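Side-chain contacts in SAM dependent methyltransferase (Agrobacterium tumefaciens, PDB 2IGT), which binds S-adenosylmethionine and probably transfers its methyl group to a substrate that is not established: residues G109-L114 with E120-F125; G162-A167 with K192-L197; V166-A171 with V178-A183. All coordinates share one frame; numbering follows the deposited sequence.

Contact 1. Residues G109-L114 with E120-F125; sequences GETWPL and EFLGRF
Trp-112 and Gly-123 form a hydrogen-bonded pair at the middle of an antiparallel beta hairpin, strands 111-116 and 119-124. Gly-123 N gives its hydrogen to Trp-112 O at 2.8 Å, and Trp-112 N returns a bond to Gly-123 O; Leu-114 and Phe-121, the next hydrogen-bonded pair, exchange the same two bonds. The indole folds back across the partner strand, its CG held between the backbone N and the carbonyl carbon (chi1 72°). Gly-123, with no side chain, lets the indole lie directly on its CA, which stands over the six-membered ring, 3.7 Å from its centroid, as a CH-pi contact. Further out, the same six-membered ring and the Phe-125 ring make an offset stack with planes 27° apart, Trp-112 CZ3 sitting over the centre of the phenyl face. Phe-121 turns one face to Leu-114, whose CB approaches nearer the rim than the middle. On the face of Thr-111 and Arg-124 the contact has a polar end: Arg-124 NH1 reaches Glu-110 OE2 at 2.9 Å in a salt bridge. OE2 lies in the guanidinium plane, while NH1 meets the carboxylate from above its plane. Thr-111 CG2 rests on one guanidinium face, and a water links Glu-110 OE2 with Phe-125 O. Outside the hairpin, Trp-112 NE1 bonds to Tyr-59 O and Arg-124 NH2 bridges to Glu-193. The guanidinium is probably held in orientation by two carboxylates, one at NH1 and one at NH2, while the opposite face of the hairpin coheres through aromatic and CH-pi contacts.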
loop_
_atom_site.group_PDB
_atom_site.type_symbol
_atom_site.label_atom_id
_atom_site.label_comp_id
_atom_site.label_asym_id
_atom_site.label_seq_id
_atom_site.Cartn_x
_atom_site.Cartn_y
_atom_site.Cartn_z
ATOM N N GLY A 109 7.169 -22.955 13.141
ATOM C CA GLY A 109 7.264 -21.578 13.582
ATOM C C GLY A 109 7.936 -20.658 12.574
ATOM O O GLY A 109 8.552 -21.114 11.596
ATOM N N GLU A 110 7.812 -19.349 12.811
ATOM C CA GLU A 110 8.327 -18.336 11.896
ATOM C C GLU A 110 9.844 -18.445 11.687
ATOM O O GLU A 110 10.343 -18.195 10.605
ATOM C CB GLU A 110 7.969 -16.942 12.416
ATOM C CG GLU A 110 8.394 -15.799 11.479
ATOM C CD GLU A 110 8.380 -14.411 12.148
ATOM O OE1 GLU A 110 7.999 -14.322 13.340
ATOM O OE2 GLU A 110 8.744 -13.416 11.467
ATOM N N THR A 111 10.576 -18.809 12.731
ATOM C CA THR A 111 12.046 -18.760 12.681
ATOM C C THR A 111 12.726 -20.031 13.187
ATOM O O THR A 111 12.102 -20.875 13.850
ATOM C CB THR A 111 12.613 -17.573 13.525
ATOM O OG1 THR A 111 12.325 -17.794 14.908
ATOM C CG2 THR A 111 12.051 -16.226 13.061
ATOM N N TRP A 112 14.008 -20.164 12.862
ATOM C CA TRP A 112 14.808 -21.269 13.356
ATOM C C TRP A 112 16.278 -20.869 13.398
ATOM O O TRP A 112 16.725 -20.086 12.561
ATOM C CB TRP A 112 14.575 -22.541 12.525
ATOM C CG TRP A 112 15.137 -22.600 11.104
ATOM C CD1 TRP A 112 16.228 -23.318 10.694
ATOM C CD2 TRP A 112 14.600 -21.972 9.921
ATOM N NE1 TRP A 112 16.408 -23.173 9.328
ATOM C CE2 TRP A 112 15.429 -22.351 8.832
ATOM C CE3 TRP A 112 13.491 -21.157 9.673
ATOM C CZ2 TRP A 112 15.191 -21.925 7.520
ATOM C CZ3 TRP A 112 13.257 -20.712 8.356
ATOM C CH2 TRP A 112 14.103 -21.105 7.300
ATOM N N PRO A 113 17.029 -21.387 14.384
ATOM C CA PRO A 113 18.412 -20.922 14.560
ATOM C C PRO A 113 19.393 -21.501 13.534
ATOM O O PRO A 113 19.335 -22.697 13.181
ATOM C CB PRO A 113 18.754 -21.367 15.989
ATOM C CG PRO A 113 17.902 -22.614 16.203
ATOM C CD PRO A 113 16.648 -22.429 15.366
ATOM N N LEU A 114 20.269 -20.632 13.041
ATOM C CA LEU A 114 21.308 -21.000 12.085
ATOM C C LEU A 114 22.633 -20.384 12.505
ATOM O O LEU A 114 22.652 -19.442 13.317
ATOM C CB LEU A 114 20.960 -20.465 10.685
ATOM C CG LEU A 114 19.762 -21.106 9.984
ATOM C CD1 LEU A 114 19.458 -20.437 8.665
ATOM C CD2 LEU A 114 20.007 -22.603 9.783
ATOM N N GLU A 120 25.694 -16.491 14.789
ATOM C CA GLU A 120 24.366 -17.072 14.986
ATOM C C GLU A 120 23.261 -16.102 14.544
ATOM O O GLU A 120 23.285 -14.917 14.887
ATOM C CB GLU A 120 24.176 -17.492 16.452
ATOM C CG GLU A 120 24.880 -18.803 16.843
ATOM C CD GLU A 120 26.381 -18.668 16.997
ATOM O OE1 GLU A 120 26.839 -17.627 17.529
ATOM O OE2 GLU A 120 27.108 -19.608 16.598
ATOM N N PHE A 121 22.295 -16.609 13.778
ATOM C CA PHE A 121 21.233 -15.779 13.203
ATOM C C PHE A 121 19.994 -16.643 12.975
ATOM O O PHE A 121 20.036 -17.855 13.176
ATOM C CB PHE A 121 21.678 -15.103 11.893
ATOM C CG PHE A 121 22.032 -16.071 10.792
ATOM C CD1 PHE A 121 23.307 -16.612 10.708
ATOM C CD2 PHE A 121 21.093 -16.412 9.811
ATOM C CE1 PHE A 121 23.632 -17.516 9.685
ATOM C CE2 PHE A 121 21.404 -17.317 8.804
ATOM C CZ PHE A 121 22.683 -17.862 8.734
ATOM N N LEU A 122 18.903 -16.015 12.557
ATOM C CA LEU A 122 17.648 -16.738 12.351
ATOM C C LEU A 122 17.339 -16.947 10.877
ATOM O O LEU A 122 17.387 -16.004 10.083
ATOM C CB LEU A 122 16.473 -16.002 13.016
ATOM C CG LEU A 122 16.566 -15.793 14.535
ATOM C CD1 LEU A 122 15.517 -14.779 15.002
ATOM C CD2 LEU A 122 16.433 -17.137 15.275
ATOM N N GLY A 123 17.004 -18.183 10.517
ATOM C CA GLY A 123 16.230 -18.429 9.301
ATOM C C GLY A 123 14.812 -17.954 9.570
ATOM O O GLY A 123 14.345 -17.993 10.717
ATOM N N ARG A 124 14.124 -17.466 8.538
ATOM C CA ARG A 124 12.791 -16.890 8.739
ATOM C C ARG A 124 11.868 -17.173 7.561
ATOM O O ARG A 124 12.218 -16.877 6.415
ATOM C CB ARG A 124 12.897 -15.365 8.986
ATOM C CG ARG A 124 11.585 -14.658 9.350
ATOM C CD ARG A 124 11.807 -13.169 9.653
ATOM N NE ARG A 124 12.854 -12.946 10.662
ATOM C CZ ARG A 124 12.626 -12.812 11.963
ATOM N NH1 ARG A 124 11.380 -12.859 12.431
ATOM N NH2 ARG A 124 13.637 -12.637 12.803
ATOM N N PHE A 125 10.687 -17.725 7.853
ATOM C CA PHE A 125 9.626 -17.870 6.846
ATOM C C PHE A 125 8.773 -16.593 6.757
ATOM O O PHE A 125 8.056 -16.219 7.703
ATOM C CB PHE A 125 8.734 -19.092 7.137
ATOM C CG PHE A 125 9.473 -20.408 7.202
ATOM C CD1 PHE A 125 10.126 -20.932 6.077
ATOM C CD2 PHE A 125 9.471 -21.151 8.381
ATOM C CE1 PHE A 125 10.780 -22.169 6.133
ATOM C CE2 PHE A 125 10.115 -22.403 8.452
ATOM C CZ PHE A 125 10.776 -22.909 7.318
HETATM O O HOH W 1 7.728 -13.849 9.048
#

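Contact 2. Residues G162-A167 with K192-L197; sequences GYTGVA and KENQVL. With SAM (S-adenosylmethionine), chain D; ACY (acetic acid), chain G; FMT (formic acid), chain I.
Thr-164 and Asn-194 meet where a type II' turn, Gly-162 to Gly-165, closed by a 2.9 Å bond from Gly-165 N to Gly-162 O, leads into helix 166-173 with Gly-165 at the N-cap. Asn-194 reaches in from helix 185-198 and gives an ND2 hydrogen to Thr-164 O at 3.0 Å, with 160° at the hydrogen. The acceptor lies close to the plane of the amide, whereas the donor is tilted 19° from the carbonyl plane. With CG anti to its own carbonyl carbon (chi1 -70°), the amide projects to the turn, and ND2 also packs against Thr-164 CB. Its other end, OD1, takes the backbone N-H of Leu-122, so both ends of this buried amide are used and its rotation is settled. Thr-164 OG1 bonds to Gly-132 O, and Thr-164 CG2 lies over the centre of the Tyr-163 ring. Tyr-163 belongs to the S-adenosylmethionine pocket: its CA is 3.4 Å from the ligand O3', which lies near the ring plane at the edge, while its OH bonds to O1 of a formic acid, probably from the crystallisation liquor. Asn-194 thus stands between the turn, strand 119-124 and helix 166-173, whose Leu-169 it touches, and Val-166 at that helix's start packs on Phe-121 and Trp-141.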
loop_
_atom_site.group_PDB
_atom_site.type_symbol
_atom_site.label_atom_id
_atom_site.label_comp_id
_atom_site.label_asym_id
_atom_site.label_seq_id
_atom_site.Cartn_x
_atom_site.Cartn_y
_atom_site.Cartn_z
ATOM N N GLY A 162 21.796 -3.698 3.667
ATOM C CA GLY A 162 22.361 -4.757 4.510
ATOM C C GLY A 162 21.445 -5.930 4.851
ATOM O O GLY A 162 21.926 -6.966 5.314
ATOM N N TYR A 163 20.137 -5.768 4.637
ATOM C CA TYR A 163 19.194 -6.894 4.775
ATOM C C TYR A 163 19.262 -7.457 6.212
ATOM O O TYR A 163 19.228 -6.674 7.169
ATOM C CB TYR A 163 19.502 -7.947 3.690
ATOM C CG TYR A 163 18.549 -9.114 3.588
ATOM C CD1 TYR A 163 17.171 -8.914 3.543
ATOM C CD2 TYR A 163 19.036 -10.429 3.501
ATOM C CE1 TYR A 163 16.286 -9.994 3.418
ATOM C CE2 TYR A 163 18.157 -11.517 3.385
ATOM C CZ TYR A 163 16.789 -11.289 3.329
ATOM O OH TYR A 163 15.882 -12.339 3.215
ATOM N N THR A 164 19.402 -8.777 6.383
ATOM C CA THR A 164 19.398 -9.350 7.720
ATOM C C THR A 164 20.756 -9.224 8.418
ATOM O O THR A 164 20.908 -9.691 9.535
ATOM C CB THR A 164 18.937 -10.817 7.703
ATOM O OG1 THR A 164 19.794 -11.574 6.832
ATOM C CG2 THR A 164 17.435 -10.936 7.245
ATOM N N GLY A 165 21.728 -8.605 7.742
ATOM C CA GLY A 165 22.962 -8.142 8.386
ATOM C C GLY A 165 23.993 -9.179 8.779
ATOM O O GLY A 165 24.837 -8.896 9.617
ATOM N N VAL A 166 23.995 -10.351 8.149
ATOM C CA VAL A 166 25.014 -11.349 8.516
ATOM C C VAL A 166 26.437 -10.809 8.236
ATOM O O VAL A 166 27.348 -11.006 9.042
ATOM C CB VAL A 166 24.770 -12.726 7.860
ATOM C CG1 VAL A 166 25.939 -13.703 8.167
ATOM C CG2 VAL A 166 23.487 -13.305 8.392
ATOM N N ALA A 167 26.616 -10.077 7.131
ATOM C CA ALA A 167 27.937 -9.451 6.869
ATOM C C ALA A 167 28.307 -8.458 7.969
ATOM O O ALA A 167 29.475 -8.350 8.369
ATOM C CB ALA A 167 27.965 -8.765 5.493
ATOM N N LYS A 192 18.805 -6.680 13.921
ATOM C CA LYS A 192 18.990 -6.484 15.367
ATOM C C LYS A 192 18.701 -7.761 16.159
ATOM O O LYS A 192 19.431 -8.092 17.102
ATOM C CB LYS A 192 18.101 -5.335 15.865
ATOM C CG LYS A 192 18.593 -3.945 15.448
ATOM C CD LYS A 192 17.629 -2.870 15.945
ATOM C CE LYS A 192 18.080 -1.484 15.550
ATOM N NZ LYS A 192 17.090 -0.464 15.983
ATOM N N GLU A 193 17.633 -8.469 15.789
ATOM C CA GLU A 193 17.356 -9.782 16.361
ATOM C C GLU A 193 18.551 -10.728 16.193
ATOM O O GLU A 193 18.889 -11.444 17.129
ATOM C CB GLU A 193 16.107 -10.417 15.745
ATOM C CG GLU A 193 14.805 -9.900 16.295
ATOM C CD GLU A 193 13.615 -10.606 15.686
ATOM O OE1 GLU A 193 13.532 -11.842 15.815
ATOM O OE2 GLU A 193 12.769 -9.919 15.059
ATOM N N ASN A 194 19.162 -10.735 15.002
ATOM C CA ASN A 194 20.371 -11.521 14.745
ATOM C C ASN A 194 21.565 -11.055 15.586
ATOM O O ASN A 194 22.299 -11.866 16.152
ATOM C CB ASN A 194 20.722 -11.497 13.245
ATOM C CG ASN A 194 19.724 -12.274 12.406
ATOM O OD1 ASN A 194 19.021 -13.147 12.918
ATOM N ND2 ASN A 194 19.679 -11.984 11.100
ATOM N N GLN A 195 21.753 -9.742 15.687
ATOM C CA GLN A 195 22.788 -9.222 16.576
ATOM C C GLN A 195 22.648 -9.763 18.026
ATOM O O GLN A 195 23.642 -10.175 18.665
ATOM C CB GLN A 195 22.766 -7.685 16.544
ATOM C CG GLN A 195 23.805 -7.024 17.484
ATOM C CD GLN A 195 23.604 -5.543 17.622
ATOM O OE1 GLN A 195 22.501 -5.033 17.378
ATOM N NE2 GLN A 195 24.666 -4.828 18.016
ATOM N N VAL A 196 21.421 -9.753 18.544
ATOM C CA VAL A 196 21.164 -10.254 19.907
ATOM C C VAL A 196 21.539 -11.729 19.985
ATOM O O VAL A 196 22.315 -12.123 20.857
ATOM C CB VAL A 196 19.694 -10.065 20.348
ATOM C CG1 VAL A 196 19.421 -10.775 21.672
ATOM C CG2 VAL A 196 19.378 -8.582 20.458
ATOM N N LEU A 197 21.011 -12.521 19.052
ATOM C CA LEU A 197 21.267 -13.950 19.012
ATOM C C LEU A 197 22.765 -14.268 18.900
ATOM O O LEU A 197 23.242 -15.220 19.516
ATOM C CB LEU A 197 20.485 -14.580 17.861
ATOM C CG LEU A 197 20.227 -16.081 17.936
ATOM C CD1 LEU A 197 19.159 -16.377 19.021
ATOM C CD2 LEU A 197 19.820 -16.612 16.566
HETATM N N SAM D . 20.198 -7.694 -2.928
HETATM C CA SAM D . 19.342 -8.908 -2.823
HETATM C C SAM D . 18.379 -8.950 -4.024
HETATM O O SAM D . 18.298 -8.025 -4.853
HETATM O OXT SAM D . 17.666 -9.946 -4.199
HETATM C CB SAM D . 18.596 -8.945 -1.469
HETATM C CG SAM D . 17.328 -8.069 -1.337
HETATM S SD SAM D . 17.671 -6.269 -1.416
HETATM C CE SAM D . 19.086 -6.067 -2.478
HETATM C "C5'" SAM D . 18.601 -6.069 0.127
HETATM C "C4'" SAM D . 18.025 -4.986 1.023
HETATM O "O4'" SAM D . 17.935 -3.765 0.308
HETATM C "C3'" SAM D . 16.596 -5.231 1.523
HETATM O "O3'" SAM D . 16.636 -5.560 2.902
HETATM C "C2'" SAM D . 15.818 -3.931 1.268
HETATM O "O2'" SAM D . 15.072 -3.475 2.380
HETATM C "C1'" SAM D . 16.980 -2.967 0.974
HETATM N N9 SAM D . 16.673 -1.807 0.140
HETATM C C8 SAM D . 15.882 -1.734 -0.992
HETATM N N7 SAM D . 15.917 -0.471 -1.458
HETATM C C5 SAM D . 16.710 0.280 -0.644
HETATM C C6 SAM D . 17.059 1.636 -0.636
HETATM N N6 SAM D . 16.620 2.462 -1.574
HETATM N N1 SAM D . 17.931 2.106 0.341
HETATM C C2 SAM D . 18.379 1.254 1.319
HETATM N N3 SAM D . 18.012 -0.086 1.344
HETATM C C4 SAM D . 17.176 -0.557 0.373
HETATM C C ACY G . 14.001 -1.555 14.536
HETATM O O ACY G . 14.835 -2.026 15.322
HETATM O OXT ACY G . 14.198 -0.496 13.904
HETATM C CH3 ACY G . 12.713 -2.309 14.364
HETATM C C FMT I . 17.422 -15.242 1.146
HETATM O O1 FMT I . 17.023 -14.688 2.173
HETATM O O2 FMT I . 17.022 -16.325 0.718
#

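Contact 3. Residues V166-A171 with V178-A183; sequences VASLVA and VTHVDA. With SAM (S-adenosylmethionine), chain D.
The His-180 imidazole presents an edge to Ser-168, whose OG lies near the ring plane, although the modelled approach there is too close to be reliable; the ring also meets that of Trp-207 with planes about 60° apart. Its NE2 has a weak hydrogen bond to Tyr-163 O, and Ser-168 OG is bonded to Asn-159 ND2. The firmer part of the contact is aliphatic. Val-178 spreads its two methyls against the helix: CG1 meets Ser-168 CB at 3.8 Å, and CG2 meets Ala-171 CB, also at 3.8 Å. With CG1 anti to the backbone N (chi1 -176°), CG2 is left beside that N, facing Ala-171 CB. The axes of 166-171 and 178-181 pass 8.8 Å apart and run 176° from each other, the helix returning antiparallel to the strand in the beta-alpha-beta crossover from strand 156-160 of a Rossmann-like methyltransferase sheet. Ser-168 and Ala-171 direct their side chains to the strand, as Val-178 and His-180 do to the helix. Further along the chain, Asp-182 grips both ribose hydroxyls of S-adenosylmethionine: O2' gives a hydrogen to OD1 and O3' to OD2, each at 2.7 Å. Asp-182 OD2 also accepts from Tyr-163 N and OD1 from Ser-184 N, while Ala-183 CB touches the adenine at C2.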
loop_
_atom_site.group_PDB
_atom_site.type_symbol
_atom_site.label_atom_id
_atom_site.label_comp_id
_atom_site.label_asym_id
_atom_site.label_seq_id
_atom_site.Cartn_x
_atom_site.Cartn_y
_atom_site.Cartn_z
ATOM N N VAL A 166 23.995 -10.351 8.149
ATOM C CA VAL A 166 25.014 -11.349 8.516
ATOM C C VAL A 166 26.437 -10.809 8.236
ATOM O O VAL A 166 27.348 -11.006 9.042
ATOM C CB VAL A 166 24.770 -12.726 7.860
ATOM C CG1 VAL A 166 25.939 -13.703 8.167
ATOM C CG2 VAL A 166 23.487 -13.305 8.392
ATOM N N ALA A 167 26.616 -10.077 7.131
ATOM C CA ALA A 167 27.937 -9.451 6.869
ATOM C C ALA A 167 28.307 -8.458 7.969
ATOM O O ALA A 167 29.475 -8.350 8.369
ATOM C CB ALA A 167 27.965 -8.765 5.493
ATOM N N SER A 168 27.315 -7.692 8.421
ATOM C CA SER A 168 27.527 -6.712 9.480
ATOM C C SER A 168 28.012 -7.416 10.730
ATOM O O SER A 168 28.904 -6.925 11.421
ATOM C CB SER A 168 26.226 -5.955 9.769
ATOM O OG SER A 168 25.792 -5.292 8.590
ATOM N N LEU A 169 27.428 -8.581 11.009
ATOM C CA LEU A 169 27.764 -9.314 12.224
ATOM C C LEU A 169 29.142 -9.974 12.136
ATOM O O LEU A 169 29.905 -9.955 13.118
ATOM C CB LEU A 169 26.660 -10.335 12.558
ATOM C CG LEU A 169 25.291 -9.708 12.842
ATOM C CD1 LEU A 169 24.249 -10.784 13.107
ATOM C CD2 LEU A 169 25.328 -8.675 14.007
ATOM N N VAL A 170 29.468 -10.507 10.954
ATOM C CA VAL A 170 30.812 -11.056 10.691
ATOM C C VAL A 170 31.879 -9.971 10.934
ATOM O O VAL A 170 32.857 -10.202 11.653
ATOM C CB VAL A 170 30.942 -11.667 9.259
ATOM C CG1 VAL A 170 32.385 -12.043 8.968
ATOM C CG2 VAL A 170 30.054 -12.937 9.103
ATOM N N ALA A 171 31.671 -8.786 10.358
ATOM C CA ALA A 171 32.627 -7.675 10.523
ATOM C C ALA A 171 32.764 -7.264 11.989
ATOM O O ALA A 171 33.880 -7.135 12.521
ATOM C CB ALA A 171 32.250 -6.480 9.638
ATOM N N VAL A 178 31.014 -0.952 12.535
ATOM C CA VAL A 178 30.111 -1.254 11.415
ATOM C C VAL A 178 28.988 -0.220 11.347
ATOM O O VAL A 178 28.412 0.163 12.379
ATOM C CB VAL A 178 29.497 -2.672 11.550
ATOM C CG1 VAL A 178 28.610 -3.029 10.294
ATOM C CG2 VAL A 178 30.615 -3.698 11.710
ATOM N N THR A 179 28.729 0.268 10.138
ATOM C CA THR A 179 27.524 1.038 9.852
ATOM C C THR A 179 26.681 0.222 8.858
ATOM O O THR A 179 27.142 -0.128 7.745
ATOM C CB THR A 179 27.878 2.438 9.310
ATOM O OG1 THR A 179 28.633 3.138 10.310
ATOM C CG2 THR A 179 26.590 3.245 8.943
ATOM N N HIS A 180 25.471 -0.126 9.287
ATOM C CA HIS A 180 24.563 -0.982 8.492
ATOM C C HIS A 180 23.382 -0.128 7.998
ATOM O O HIS A 180 22.676 0.519 8.790
ATOM C CB HIS A 180 24.115 -2.163 9.374
ATOM C CG HIS A 180 23.079 -3.066 8.758
ATOM N ND1 HIS A 180 21.783 -2.665 8.486
ATOM C CD2 HIS A 180 23.133 -4.381 8.450
ATOM C CE1 HIS A 180 21.096 -3.691 8.007
ATOM N NE2 HIS A 180 21.893 -4.746 7.982
ATOM N N VAL A 181 23.194 -0.090 6.680
ATOM C CA VAL A 181 22.186 0.781 6.087
ATOM C C VAL A 181 21.149 -0.028 5.339
ATOM O O VAL A 181 21.493 -0.777 4.416
ATOM C CB VAL A 181 22.820 1.816 5.107
ATOM C CG1 VAL A 181 21.761 2.824 4.624
ATOM C CG2 VAL A 181 23.997 2.559 5.783
ATOM N N ASP A 182 19.884 0.139 5.728
ATOM C CA ASP A 182 18.762 -0.503 5.041
ATOM C C ASP A 182 17.532 0.399 5.175
ATOM O O ASP A 182 17.272 0.903 6.251
ATOM C CB ASP A 182 18.466 -1.899 5.639
ATOM C CG ASP A 182 17.665 -2.771 4.691
ATOM O OD1 ASP A 182 16.498 -2.435 4.422
ATOM O OD2 ASP A 182 18.212 -3.765 4.161
ATOM N N ALA A 183 16.787 0.596 4.082
ATOM C CA ALA A 183 15.597 1.450 4.082
ATOM C C ALA A 183 14.418 0.842 4.831
ATOM O O ALA A 183 13.467 1.555 5.161
ATOM C CB ALA A 183 15.169 1.751 2.659
HETATM N N SAM D . 20.198 -7.694 -2.928
HETATM C CA SAM D . 19.342 -8.908 -2.823
HETATM C C SAM D . 18.379 -8.950 -4.024
HETATM O O SAM D . 18.298 -8.025 -4.853
HETATM O OXT SAM D . 17.666 -9.946 -4.199
HETATM C CB SAM D . 18.596 -8.945 -1.469
HETATM C CG SAM D . 17.328 -8.069 -1.337
HETATM S SD SAM D . 17.671 -6.269 -1.416
HETATM C CE SAM D . 19.086 -6.067 -2.478
HETATM C "C5'" SAM D . 18.601 -6.069 0.127
HETATM C "C4'" SAM D . 18.025 -4.986 1.023
HETATM O "O4'" SAM D . 17.935 -3.765 0.308
HETATM C "C3'" SAM D . 16.596 -5.231 1.523
HETATM O "O3'" SAM D . 16.636 -5.560 2.902
HETATM C "C2'" SAM D . 15.818 -3.931 1.268
HETATM O "O2'" SAM D . 15.072 -3.475 2.380
HETATM C "C1'" SAM D . 16.980 -2.967 0.974
HETATM N N9 SAM D . 16.673 -1.807 0.140
HETATM C C8 SAM D . 15.882 -1.734 -0.992
HETATM N N7 SAM D . 15.917 -0.471 -1.458
HETATM C C5 SAM D . 16.710 0.280 -0.644
HETATM C C6 SAM D . 17.059 1.636 -0.636
HETATM N N6 SAM D . 16.620 2.462 -1.574
HETATM N N1 SAM D . 17.931 2.106 0.341
HETATM C C2 SAM D . 18.379 1.254 1.319
HETATM N N3 SAM D . 18.012 -0.086 1.344
HETATM C C4 SAM D . 17.176 -0.557 0.373
#

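In the fold
Contact 1 is a partly buried hairpin with an exposed Glu-110 at one end, paired to a buried Arg-124, whereas contacts 2 and 3 are small, with all their touching residues buried. Contacts 2 and 3 share Val-166 and Ala-167 at the start of helix 166-173, and both border S-adenosylmethionine. Contact 1 meets contact 2 at helix 185-198, and contact 3 through Phe-121, which packs on Val-166. Their chemistry follows their place: cross-strand bonds, ring stacking and a salt bridge in the hairpin; one side-chain-to-backbone hydrogen bond at the turn; mainly aliphatic contact between helix and strand. Backbone bonding of Gly-162 with Val-181 also ties contacts 2 and 3.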